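Octaprenyl Pyrophosphate Synthase (Helicobacter pylori, PDB 3TC1) probably catalyses the stepwise addition of isopentenyl diphosphate units to an allylic primer, building the forty-carbon chain of octaprenyl diphosphate. Local coordinates at residues S15-K18 with F24-E27; K183-F188 with L293-L298; G223-P228 with S246-D251. All blocks are in the same frame, centred on the assembly; numbering follows the deposited sequence.

The three contacts are spread over an all-helical prenyl synthase chain, and none touches another. Contact 1 closes the connection between helices 3-18 and 23-29, beside the second subunit. Its centre lies about 34 Å from that of contact 2 and about 38 Å from that of contact 3. Contact 2 brings helix 293-301 against the start of helix 182-205; the chain between its segments contains contact 3. These two sit on opposite sides of the chain's centre, with nearest atoms about 17 Å apart. G223 of contact 3 lies about 12 Å from the bound magnesium ion, too far to coordinate it, but near the second aspartate-rich motif, which in this family probably binds substrate diphosphate through magnesium.

Contact 1. Residues S15-K18 with F24-E27; sequences SWIK and FIDE
I17 and I25 meet through one methyl each, CG2 against CG2 at 4.0 Å, with their side chains set at a slant to one another. In both isoleucines CG1 stands beside the backbone N (chi1 -72° in I17 and -73° in I25), which leaves CG2 anti to it and turns the CG2 branches toward each other between the helices. The same I17 CG2 also carries the second touch: D26 OD1 comes to 3.9 Å from it. Here the two side chains run antiparallel past each other, and the carboxylate oxygen comes alongside the methyl. It does not bond the I17 backbone directly. A water links the two, 2.8 Å from I17 O and 2.7 Å from D26 OD1, and bridges the last turn of one helix to the other. A carboxylate near the carbonyl end of a helix would be expected to feel some repulsion. K18 NZ, 6.2 Å from D26 OD1, makes no salt bridge but may temper the charge.

The pair of helices 3-18 and 23-29 packs on helix 92-116, where I17 touches F108 and I25 touches V107. W16 faces helix 53-80 and makes a cation-pi contact with K111, while F24 stacks on F143 of the second subunit and I25 packs on I139 of that subunit, so both are part of the dimer interface.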
ATOM      1  N   SER B  15      -8.048 -18.127   2.171  1.00 21.70           N
ATOM      2  CA  SER B  15      -6.927 -18.943   2.611  1.00 22.30           C
ATOM      3  C   SER B  15      -5.671 -18.093   2.782  1.00 21.71           C
ATOM      4  O   SER B  15      -4.928 -18.259   3.751  1.00 23.09           O
ATOM      5  CB  SER B  15      -6.656 -20.060   1.602  1.00 32.10           C
ATOM      6  OG  SER B  15      -7.758 -20.945   1.527  1.00 39.60           O
ATOM      7  N   TRP B  16      -5.434 -17.186   1.839  1.00 18.14           N
ATOM      8  CA  TRP B  16      -4.264 -16.319   1.897  1.00 18.36           C
ATOM      9  C   TRP B  16      -4.326 -15.384   3.107  1.00 18.54           C
ATOM     10  O   TRP B  16      -3.298 -15.072   3.711  1.00 16.85           O
ATOM     11  CB  TRP B  16      -4.138 -15.517   0.592  1.00 19.95           C
ATOM     12  CG  TRP B  16      -3.659 -16.343  -0.584  1.00 16.50           C
ATOM     13  CD1 TRP B  16      -3.451 -17.696  -0.609  1.00 19.66           C
ATOM     14  CD2 TRP B  16      -3.316 -15.864  -1.891  1.00 17.20           C
ATOM     15  NE1 TRP B  16      -2.997 -18.087  -1.850  1.00 19.13           N
ATOM     16  CE2 TRP B  16      -2.906 -16.983  -2.655  1.00 19.20           C
ATOM     17  CE3 TRP B  16      -3.311 -14.598  -2.490  1.00 16.51           C
ATOM     18  CZ2 TRP B  16      -2.497 -16.873  -3.990  1.00 18.52           C
ATOM     19  CZ3 TRP B  16      -2.900 -14.490  -3.824  1.00 16.10           C
ATOM     20  CH2 TRP B  16      -2.500 -15.623  -4.554  1.00 16.75           C
ATOM     21  N   ILE B  17      -5.528 -14.935   3.463  1.00 21.16           N
ATOM     22  CA  ILE B  17      -5.679 -14.064   4.628  1.00 20.74           C
ATOM     23  C   ILE B  17      -5.371 -14.877   5.883  1.00 19.74           C
ATOM     24  O   ILE B  17      -4.708 -14.391   6.795  1.00 21.02           O
ATOM     25  CB  ILE B  17      -7.113 -13.477   4.733  1.00 20.79           C
ATOM     26  CG1 ILE B  17      -7.323 -12.431   3.641  1.00 19.84           C
ATOM     27  CG2 ILE B  17      -7.331 -12.835   6.109  1.00 21.49           C
ATOM     28  CD1 ILE B  17      -6.377 -11.253   3.730  1.00 19.91           C
ATOM     29  N   LYS B  18      -5.846 -16.117   5.928  1.00 19.71           N
ATOM     30  CA  LYS B  18      -5.585 -16.975   7.081  1.00 21.76           C
ATOM     31  C   LYS B  18      -4.094 -17.296   7.204  1.00 20.64           C
ATOM     32  O   LYS B  18      -3.596 -17.536   8.303  1.00 21.80           O
ATOM     33  CB  LYS B  18      -6.381 -18.279   6.985  1.00 30.26           C
ATOM     34  CG  LYS B  18      -7.861 -18.143   7.315  1.00 34.47           C
ATOM     35  CD  LYS B  18      -8.549 -19.501   7.272  1.00 38.64           C
ATOM     36  CE  LYS B  18     -10.006 -19.421   7.711  1.00 41.22           C
ATOM     37  NZ  LYS B  18     -10.834 -18.568   6.815  1.00 43.56           N
ATOM     38  N   PHE B  24      -6.485 -10.312  14.420  1.00 20.21           N
ATOM     39  CA  PHE B  24      -6.904  -8.936  14.187  1.00 21.05           C
ATOM     40  C   PHE B  24      -7.230  -8.724  12.714  1.00 20.90           C
ATOM     41  O   PHE B  24      -8.231  -8.096  12.374  1.00 19.63           O
ATOM     42  CB  PHE B  24      -5.802  -7.964  14.616  1.00 26.11           C
ATOM     43  CG  PHE B  24      -5.395  -8.103  16.056  1.00 30.03           C
ATOM     44  CD1 PHE B  24      -6.353  -8.240  17.056  1.00 31.42           C
ATOM     45  CD2 PHE B  24      -4.050  -8.068  16.418  1.00 31.09           C
ATOM     46  CE1 PHE B  24      -5.978  -8.340  18.397  1.00 32.85           C
ATOM     47  CE2 PHE B  24      -3.664  -8.166  17.754  1.00 32.75           C
ATOM     48  CZ  PHE B  24      -4.629  -8.302  18.745  1.00 32.55           C
ATOM     49  N   ILE B  25      -6.372  -9.237  11.838  1.00 19.06           N
ATOM     50  CA  ILE B  25      -6.609  -9.102  10.412  1.00 18.57           C
ATOM     51  C   ILE B  25      -7.844  -9.910  10.022  1.00 19.22           C
ATOM     52  O   ILE B  25      -8.621  -9.482   9.166  1.00 19.17           O
ATOM     53  CB  ILE B  25      -5.361  -9.540   9.605  1.00 19.71           C
ATOM     54  CG1 ILE B  25      -4.279  -8.463   9.744  1.00 19.65           C
ATOM     55  CG2 ILE B  25      -5.720  -9.762   8.138  1.00 19.67           C
ATOM     56  CD1 ILE B  25      -2.938  -8.822   9.125  1.00 21.47           C
ATOM     57  N   ASP B  26      -8.043 -11.066  10.652  1.00 24.01           N
ATOM     58  CA  ASP B  26      -9.222 -11.877  10.347  1.00 25.35           C
ATOM     59  C   ASP B  26     -10.473 -11.051  10.620  1.00 27.10           C
ATOM     60  O   ASP B  26     -11.459 -11.129   9.881  1.00 26.78           O
ATOM     61  CB  ASP B  26      -9.283 -13.137  11.215  1.00 27.70           C
ATOM     62  CG  ASP B  26      -8.191 -14.137  10.889  1.00 29.22           C
ATOM     63  OD1 ASP B  26      -7.665 -14.123   9.753  1.00 28.13           O
ATOM     64  OD2 ASP B  26      -7.876 -14.958  11.775  1.00 29.69           O
ATOM     65  N   GLU B  27     -10.427 -10.262  11.692  1.00 26.02           N
ATOM     66  CA  GLU B  27     -11.556  -9.423  12.072  1.00 27.53           C
ATOM     67  C   GLU B  27     -11.819  -8.355  11.013  1.00 26.31           C
ATOM     68  O   GLU B  27     -12.959  -8.147  10.598  1.00 26.94           O
ATOM     69  CB  GLU B  27     -11.282  -8.757  13.421  1.00 47.79           C
ATOM     70  CG  GLU B  27     -12.489  -8.064  14.028  1.00 53.23           C
ATOM     71  CD  GLU B  27     -12.140  -7.300  15.288  1.00 55.78           C
ATOM     72  OE1 GLU B  27     -11.455  -7.873  16.162  1.00 57.86           O
ATOM     73  OE2 GLU B  27     -12.556  -6.126  15.406  1.00 59.25           O
TER
HETATM   74  O   HOH W   1      -4.938 -14.151   9.553  1.00 27.97           O

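Contact 2. Residues K183-F188 with L293-L298; sequences KIYADF and LILEKL
L295 packs against two aromatic rings of helix 182-205, and it loses 78 Å² of surface to them. F188, with 64 Å² buried, is the more important of its two partners by area. With CG opposite its backbone N (chi1 172°), the phenylalanine ring extends straight across toward helix 293-301 and meets the leucine in two ways. L295 CD1 lies over one face, 4.3 Å from the ring centroid and 18° off the normal, a CH-pi contact displaced toward the rim; CD2 approaches the same ring at CE2. Meanwhile the far end of the ring runs on to the helix itself, where F188 CZ is 3.8 Å from L295 CB and 3.6 Å from L295 O. The leucine is thus touched from its backbone carbonyl out to its branch tips.

Y185, one turn earlier, contributes 23 Å². Its ring offers an edge rather than a face: L295 CD1 sits near the ring plane, 3.9 Å from Y185 CE1, and the two side chains run roughly perpendicular. One methyl therefore sits in the corner formed by a face of F188 and an edge of Y185.

Other helices close the site, with L42 packing on L295, L171 and A283 on F188, and A175 on Y185. No hydrogen bond or charge pair spans the two segments. Between these segments of helix 182-205 and the last modelled helix, the join consequently rests on burial of apolar surface and van der Waals contact. L295 O, a polar atom that lies against the ring carbon CZ of F188, can probably gain only a weak electrostatic attraction there.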
ATOM      1  N   LYS B 183      -0.598  -9.303 -26.843  1.00 23.63           N
ATOM      2  CA  LYS B 183      -0.953  -8.021 -27.486  1.00 25.73           C
ATOM      3  C   LYS B 183      -2.443  -7.887 -27.755  1.00 25.63           C
ATOM      4  O   LYS B 183      -3.053  -6.854 -27.499  1.00 24.66           O
ATOM      5  CB  LYS B 183      -0.170  -7.825 -28.809  1.00 40.69           C
ATOM      6  CG  LYS B 183      -0.449  -6.453 -29.445  1.00 45.39           C
ATOM      7  CD  LYS B 183       0.170  -6.296 -30.826  1.00 48.25           C
ATOM      8  CE  LYS B 183      -0.384  -7.323 -31.846  1.00 50.14           C
ATOM      9  NZ  LYS B 183      -1.831  -7.149 -32.198  1.00 53.33           N
ATOM     10  N   ILE B 184      -3.027  -8.958 -28.262  1.00 28.92           N
ATOM     11  CA  ILE B 184      -4.449  -8.978 -28.567  1.00 30.39           C
ATOM     12  C   ILE B 184      -5.296  -8.750 -27.324  1.00 29.52           C
ATOM     13  O   ILE B 184      -6.200  -7.915 -27.320  1.00 28.56           O
ATOM     14  CB  ILE B 184      -4.875 -10.327 -29.204  1.00 38.24           C
ATOM     15  CG1 ILE B 184      -4.268 -10.449 -30.603  1.00 40.52           C
ATOM     16  CG2 ILE B 184      -6.391 -10.416 -29.244  1.00 39.90           C
ATOM     17  CD1 ILE B 184      -4.572 -11.764 -31.282  1.00 43.26           C
ATOM     18  N   TYR B 185      -4.973  -9.468 -26.256  1.00 26.74           N
ATOM     19  CA  TYR B 185      -5.731  -9.343 -25.025  1.00 27.03           C
ATOM     20  C   TYR B 185      -5.438  -8.089 -24.210  1.00 25.65           C
ATOM     21  O   TYR B 185      -6.303  -7.615 -23.475  1.00 26.21           O
ATOM     22  CB  TYR B 185      -5.552 -10.617 -24.205  1.00 28.21           C
ATOM     23  CG  TYR B 185      -6.214 -11.795 -24.888  1.00 30.39           C
ATOM     24  CD1 TYR B 185      -7.599 -11.949 -24.857  1.00 30.85           C
ATOM     25  CD2 TYR B 185      -5.467 -12.709 -25.633  1.00 31.93           C
ATOM     26  CE1 TYR B 185      -8.225 -12.975 -25.551  1.00 32.88           C
ATOM     27  CE2 TYR B 185      -6.085 -13.741 -26.336  1.00 32.85           C
ATOM     28  CZ  TYR B 185      -7.463 -13.867 -26.290  1.00 34.63           C
ATOM     29  OH  TYR B 185      -8.083 -14.883 -26.979  1.00 35.89           O
ATOM     30  N   ALA B 186      -4.233  -7.546 -24.342  1.00 17.72           N
ATOM     31  CA  ALA B 186      -3.897  -6.319 -23.636  1.00 18.20           C
ATOM     32  C   ALA B 186      -4.727  -5.222 -24.304  1.00 19.05           C
ATOM     33  O   ALA B 186      -5.271  -4.338 -23.641  1.00 17.15           O
ATOM     34  CB  ALA B 186      -2.413  -6.013 -23.782  1.00 17.07           C
ATOM     35  N   ASP B 187      -4.823  -5.308 -25.628  1.00 19.91           N
ATOM     36  CA  ASP B 187      -5.581  -4.347 -26.418  1.00 23.78           C
ATOM     37  C   ASP B 187      -7.064  -4.430 -26.057  1.00 21.51           C
ATOM     38  O   ASP B 187      -7.731  -3.405 -25.905  1.00 19.39           O
ATOM     39  CB  ASP B 187      -5.377  -4.632 -27.911  1.00 53.80           C
ATOM     40  CG  ASP B 187      -5.835  -3.487 -28.793  1.00 59.67           C
ATOM     41  OD1 ASP B 187      -5.356  -2.352 -28.588  1.00 62.79           O
ATOM     42  OD2 ASP B 187      -6.665  -3.722 -29.696  1.00 64.83           O
ATOM     43  N   PHE B 188      -7.579  -5.649 -25.917  1.00 24.51           N
ATOM     44  CA  PHE B 188      -8.978  -5.840 -25.542  1.00 23.52           C
ATOM     45  C   PHE B 188      -9.198  -5.286 -24.138  1.00 23.24           C
ATOM     46  O   PHE B 188     -10.196  -4.618 -23.870  1.00 24.50           O
ATOM     47  CB  PHE B 188      -9.350  -7.324 -25.544  1.00 20.67           C
ATOM     48  CG  PHE B 188     -10.723  -7.605 -24.978  1.00 20.93           C
ATOM     49  CD1 PHE B 188     -11.852  -7.567 -25.794  1.00 20.49           C
ATOM     50  CD2 PHE B 188     -10.888  -7.867 -23.621  1.00 22.43           C
ATOM     51  CE1 PHE B 188     -13.127  -7.785 -25.265  1.00 21.48           C
ATOM     52  CE2 PHE B 188     -12.160  -8.085 -23.079  1.00 23.11           C
ATOM     53  CZ  PHE B 188     -13.280  -8.044 -23.904  1.00 22.29           C
ATOM     54  N   LEU B 293     -16.657 -16.181 -26.775  1.00 35.37           N
ATOM     55  CA  LEU B 293     -18.030 -15.758 -26.525  1.00 35.97           C
ATOM     56  C   LEU B 293     -18.204 -15.014 -25.204  1.00 35.24           C
ATOM     57  O   LEU B 293     -18.974 -14.058 -25.127  1.00 34.35           O
ATOM     58  CB  LEU B 293     -18.961 -16.973 -26.551  1.00 40.12           C
ATOM     59  CG  LEU B 293     -18.937 -17.804 -27.836  1.00 40.67           C
ATOM     60  CD1 LEU B 293     -19.883 -18.987 -27.699  1.00 40.36           C
ATOM     61  CD2 LEU B 293     -19.328 -16.933 -29.020  1.00 41.13           C
ATOM     62  N   ILE B 294     -17.497 -15.455 -24.168  1.00 36.11           N
ATOM     63  CA  ILE B 294     -17.591 -14.815 -22.858  1.00 35.74           C
ATOM     64  C   ILE B 294     -17.145 -13.353 -22.910  1.00 34.40           C
ATOM     65  O   ILE B 294     -17.854 -12.468 -22.426  1.00 33.66           O
ATOM     66  CB  ILE B 294     -16.745 -15.560 -21.795  1.00 43.15           C
ATOM     67  CG1 ILE B 294     -17.289 -16.976 -21.580  1.00 44.96           C
ATOM     68  CG2 ILE B 294     -16.785 -14.806 -20.478  1.00 43.74           C
ATOM     69  CD1 ILE B 294     -17.107 -17.903 -22.762  1.00 47.88           C
ATOM     70  N   LEU B 295     -15.977 -13.101 -23.497  1.00 26.87           N
ATOM     71  CA  LEU B 295     -15.456 -11.740 -23.604  1.00 26.56           C
ATOM     72  C   LEU B 295     -16.315 -10.854 -24.486  1.00 28.01           C
ATOM     73  O   LEU B 295     -16.479  -9.658 -24.211  1.00 26.67           O
ATOM     74  CB  LEU B 295     -14.031 -11.747 -24.155  1.00 22.59           C
ATOM     75  CG  LEU B 295     -12.950 -12.341 -23.253  1.00 22.04           C
ATOM     76  CD1 LEU B 295     -11.588 -12.048 -23.865  1.00 24.31           C
ATOM     77  CD2 LEU B 295     -13.043 -11.743 -21.854  1.00 21.54           C
ATOM     78  N   GLU B 296     -16.836 -11.439 -25.563  1.00 30.75           N
ATOM     79  CA  GLU B 296     -17.679 -10.704 -26.482  1.00 33.47           C
ATOM     80  C   GLU B 296     -18.965 -10.391 -25.759  1.00 34.28           C
ATOM     81  O   GLU B 296     -19.498  -9.319 -25.919  1.00 34.83           O
ATOM     82  CB  GLU B 296     -17.894 -11.503 -27.786  1.00 47.03           C
ATOM     83  CG  GLU B 296     -16.680 -11.380 -28.730  1.00 50.15           C
ATOM     84  CD  GLU B 296     -16.691 -12.351 -29.901  1.00 53.69           C
ATOM     85  OE1 GLU B 296     -17.796 -12.704 -30.345  1.00 55.19           O
ATOM     86  OE2 GLU B 296     -15.598 -12.746 -30.384  1.00 54.07           O
ATOM     87  N   LYS B 297     -19.415 -11.305 -24.911  1.00 38.45           N
ATOM     88  CA  LYS B 297     -20.632 -11.123 -24.125  1.00 40.34           C
ATOM     89  C   LYS B 297     -20.462  -9.946 -23.165  1.00 40.64           C
ATOM     90  O   LYS B 297     -21.318  -9.064 -23.091  1.00 40.47           O
ATOM     91  CB  LYS B 297     -20.925 -12.404 -23.333  1.00 47.52           C
ATOM     92  CG  LYS B 297     -22.135 -12.372 -22.416  1.00 49.21           C
ATOM     93  CD  LYS B 297     -23.447 -12.330 -23.183  1.00 51.28           C
ATOM     94  CE  LYS B 297     -24.624 -12.756 -22.304  1.00 52.52           C
ATOM     95  NZ  LYS B 297     -24.717 -11.950 -21.057  1.00 52.88           N
ATOM     96  N   LEU B 298     -19.348  -9.943 -22.439  1.00 39.45           N
ATOM     97  CA  LEU B 298     -19.054  -8.886 -21.472  1.00 38.74           C
ATOM     98  C   LEU B 298     -18.794  -7.525 -22.113  1.00 38.49           C
ATOM     99  O   LEU B 298     -19.177  -6.490 -21.564  1.00 39.19           O
ATOM    100  CB  LEU B 298     -17.844  -9.280 -20.616  1.00 36.81           C
ATOM    101  CG  LEU B 298     -18.011 -10.517 -19.730  1.00 36.80           C
ATOM    102  CD1 LEU B 298     -16.662 -10.956 -19.183  1.00 37.45           C
ATOM    103  CD2 LEU B 298     -18.983 -10.206 -18.606  1.00 37.88           C
TER

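Contact 3. Residues G223-P228 with S246-D251; sequences GKTTLP and SYFKQD
The bare CA of G223 is what lets K249 CE come to 3.7 Å from it; with phi at 94°, the preceding carbonyl O also takes the room a beta carbon would need. F248 and K249, consecutive in the chain, both press on this glycine from one side. F248 comes in with its rim: CE1 is 3.3 Å from G223 O, which lies at the ring edge near its plane, and CZ is 3.4 Å from G223 CA. The extended K249 chain passes across the glycine backbone. Its CG is 3.6 Å from G223 N, and the chain runs on to place NZ in a weak hydrogen bond with G145 O. The same K249 CG sits above one face of the F248 ring, toward its rim, so the two side chains brace one another while pressing on the glycine. T225 joins more lightly, OG1 lying 4.0 Å from F248 CE1; that hydroxyl is hydrogen-bonded to N149 N.

The pair is presented by a type II beta turn from Y247 to Q250, closed by Q250 N to Y247 O, with K249 in the left-handed third position. Q250 NE2 reinforces it by donating to F248 O at 2.9 Å, with a bent N-H...O angle of 145°. F220 ties in the K249 backbone by hydrogen bonding.

Across from this turn, the chain passes through an inverse gamma turn centred on T225. T226 is at the N-cap position of helix 227-233, though its side chain makes no capping bond; it touches D201 of the second aspartate-rich motif, DDLLD. That motif, followed by the G-K-T-T-L-P sequence, is characteristic of trans-prenyl diphosphate synthases.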
ATOM      1  N   GLY B 223     -15.984  16.491  -6.365  1.00 20.94           N
ATOM      2  CA  GLY B 223     -14.906  17.165  -7.066  1.00 19.72           C
ATOM      3  C   GLY B 223     -14.405  16.521  -8.349  1.00 18.95           C
ATOM      4  O   GLY B 223     -13.439  17.002  -8.945  1.00 18.22           O
ATOM      5  N   LYS B 224     -15.045  15.442  -8.788  1.00 17.68           N
ATOM      6  CA  LYS B 224     -14.622  14.774 -10.017  1.00 17.09           C
ATOM      7  C   LYS B 224     -15.408  15.294 -11.212  1.00 15.71           C
ATOM      8  O   LYS B 224     -16.619  15.102 -11.274  1.00 13.91           O
ATOM      9  CB  LYS B 224     -14.840  13.263  -9.910  1.00 30.55           C
ATOM     10  CG  LYS B 224     -14.022  12.577  -8.826  1.00 33.85           C
ATOM     11  CD  LYS B 224     -14.359  11.098  -8.761  1.00 38.02           C
ATOM     12  CE  LYS B 224     -13.625  10.412  -7.624  1.00 42.74           C
ATOM     13  NZ  LYS B 224     -14.061   8.996  -7.471  1.00 48.26           N
ATOM     14  N   THR B 225     -14.729  15.958 -12.148  1.00 17.06           N
ATOM     15  CA  THR B 225     -15.396  16.465 -13.343  1.00 16.89           C
ATOM     16  C   THR B 225     -15.308  15.374 -14.410  1.00 16.70           C
ATOM     17  O   THR B 225     -14.378  15.353 -15.220  1.00 17.80           O
ATOM     18  CB  THR B 225     -14.733  17.753 -13.875  1.00 15.43           C
ATOM     19  OG1 THR B 225     -14.610  18.707 -12.811  1.00 15.22           O
ATOM     20  CG2 THR B 225     -15.592  18.364 -14.978  1.00 15.82           C
ATOM     21  N   THR B 226     -16.282  14.468 -14.392  1.00 13.81           N
ATOM     22  CA  THR B 226     -16.325  13.340 -15.318  1.00 15.09           C
ATOM     23  C   THR B 226     -16.740  13.739 -16.734  1.00 14.44           C
ATOM     24  O   THR B 226     -17.153  14.873 -16.969  1.00 13.38           O
ATOM     25  CB  THR B 226     -17.268  12.241 -14.786  1.00 15.65           C
ATOM     26  OG1 THR B 226     -18.585  12.777 -14.610  1.00 13.61           O
ATOM     27  CG2 THR B 226     -16.773  11.735 -13.430  1.00 17.59           C
ATOM     28  N   LEU B 227     -16.632  12.798 -17.671  1.00 13.09           N
ATOM     29  CA  LEU B 227     -16.961  13.076 -19.072  1.00 12.09           C
ATOM     30  C   LEU B 227     -18.279  13.825 -19.299  1.00 13.42           C
ATOM     31  O   LEU B 227     -18.315  14.796 -20.046  1.00 12.54           O
ATOM     32  CB  LEU B 227     -16.948  11.776 -19.893  1.00 11.53           C
ATOM     33  CG  LEU B 227     -16.978  11.980 -21.417  1.00 14.59           C
ATOM     34  CD1 LEU B 227     -15.869  12.946 -21.831  1.00 13.76           C
ATOM     35  CD2 LEU B 227     -16.815  10.639 -22.125  1.00 14.26           C
ATOM     36  N   PRO B 228     -19.383  13.378 -18.671  1.00 11.45           N
ATOM     37  CA  PRO B 228     -20.644  14.095 -18.882  1.00 13.11           C
ATOM     38  C   PRO B 228     -20.507  15.595 -18.608  1.00 13.08           C
ATOM     39  O   PRO B 228     -21.001  16.422 -19.368  1.00 13.21           O
ATOM     40  CB  PRO B 228     -21.590  13.420 -17.890  1.00 15.99           C
ATOM     41  CG  PRO B 228     -21.074  12.014 -17.844  1.00 16.54           C
ATOM     42  CD  PRO B 228     -19.578  12.215 -17.791  1.00 13.54           C
ATOM     43  N   SER B 246     -19.988  26.935 -10.120  1.00 18.50           N
ATOM     44  CA  SER B 246     -20.418  27.268  -8.767  1.00 17.77           C
ATOM     45  C   SER B 246     -20.996  26.042  -8.057  1.00 18.74           C
ATOM     46  O   SER B 246     -21.028  25.989  -6.829  1.00 18.16           O
ATOM     47  CB  SER B 246     -21.480  28.364  -8.799  1.00 16.44           C
ATOM     48  OG  SER B 246     -22.737  27.824  -9.179  1.00 15.53           O
ATOM     49  N   TYR B 247     -21.466  25.060  -8.821  1.00 15.55           N
ATOM     50  CA  TYR B 247     -22.026  23.865  -8.203  1.00 15.23           C
ATOM     51  C   TYR B 247     -20.963  22.813  -7.896  1.00 15.88           C
ATOM     52  O   TYR B 247     -21.264  21.773  -7.312  1.00 13.39           O
ATOM     53  CB  TYR B 247     -23.121  23.254  -9.088  1.00 12.78           C
ATOM     54  CG  TYR B 247     -24.323  24.154  -9.279  1.00 16.62           C
ATOM     55  CD1 TYR B 247     -24.643  25.136  -8.334  1.00 15.06           C
ATOM     56  CD2 TYR B 247     -25.152  24.018 -10.397  1.00 16.19           C
ATOM     57  CE1 TYR B 247     -25.759  25.962  -8.497  1.00 15.65           C
ATOM     58  CE2 TYR B 247     -26.269  24.834 -10.565  1.00 16.25           C
ATOM     59  CZ  TYR B 247     -26.566  25.805  -9.615  1.00 18.00           C
ATOM     60  OH  TYR B 247     -27.663  26.626  -9.787  1.00 19.38           O
ATOM     61  N   PHE B 248     -19.723  23.089  -8.286  1.00 15.92           N
ATOM     62  CA  PHE B 248     -18.617  22.164  -8.038  1.00 17.13           C
ATOM     63  C   PHE B 248     -18.568  21.823  -6.542  1.00 17.46           C
ATOM     64  O   PHE B 248     -18.598  22.715  -5.691  1.00 17.69           O
ATOM     65  CB  PHE B 248     -17.297  22.810  -8.475  1.00 17.49           C
ATOM     66  CG  PHE B 248     -16.095  21.918  -8.317  1.00 16.96           C
ATOM     67  CD1 PHE B 248     -15.943  20.781  -9.108  1.00 16.43           C
ATOM     68  CD2 PHE B 248     -15.108  22.220  -7.381  1.00 17.63           C
ATOM     69  CE1 PHE B 248     -14.825  19.957  -8.971  1.00 16.16           C
ATOM     70  CE2 PHE B 248     -13.978  21.397  -7.234  1.00 16.57           C
ATOM     71  CZ  PHE B 248     -13.838  20.268  -8.030  1.00 15.99           C
ATOM     72  N   LYS B 249     -18.505  20.528  -6.239  1.00 16.31           N
ATOM     73  CA  LYS B 249     -18.456  20.027  -4.864  1.00 18.62           C
ATOM     74  C   LYS B 249     -19.628  20.412  -3.969  1.00 19.45           C
ATOM     75  O   LYS B 249     -19.558  20.246  -2.747  1.00 17.72           O
ATOM     76  CB  LYS B 249     -17.148  20.438  -4.181  1.00 21.29           C
ATOM     77  CG  LYS B 249     -15.980  19.540  -4.545  1.00 24.69           C
ATOM     78  CD  LYS B 249     -14.710  19.931  -3.809  1.00 28.52           C
ATOM     79  CE  LYS B 249     -13.569  18.989  -4.184  1.00 31.87           C
ATOM     80  NZ  LYS B 249     -12.309  19.315  -3.473  1.00 34.28           N
ATOM     81  N   GLN B 250     -20.699  20.924  -4.563  1.00 20.09           N
ATOM     82  CA  GLN B 250     -21.878  21.288  -3.787  1.00 21.84           C
ATOM     83  C   GLN B 250     -22.814  20.083  -3.727  1.00 22.57           C
ATOM     84  O   GLN B 250     -22.732  19.182  -4.564  1.00 24.07           O
ATOM     85  CB  GLN B 250     -22.558  22.507  -4.402  1.00 28.61           C
ATOM     86  CG  GLN B 250     -21.635  23.713  -4.415  1.00 33.86           C
ATOM     87  CD  GLN B 250     -20.841  23.836  -3.123  1.00 38.47           C
ATOM     88  OE1 GLN B 250     -21.409  23.861  -2.029  1.00 40.00           O
ATOM     89  NE2 GLN B 250     -19.518  23.911  -3.244  1.00 40.56           N
ATOM     90  N   ASP B 251     -23.711  20.069  -2.750  1.00 21.25           N
ATOM     91  CA  ASP B 251     -24.590  18.920  -2.558  1.00 21.47           C
ATOM     92  C   ASP B 251     -26.043  19.294  -2.268  1.00 22.34           C
ATOM     93  O   ASP B 251     -26.380  19.670  -1.146  1.00 22.63           O
ATOM     94  CB  ASP B 251     -23.999  18.077  -1.412  1.00 23.47           C
ATOM     95  CG  ASP B 251     -24.848  16.871  -1.047  1.00 25.55           C
ATOM     96  OD1 ASP B 251     -25.645  16.403  -1.885  1.00 24.41           O
ATOM     97  OD2 ASP B 251     -24.692  16.375   0.090  1.00 26.75           O
TER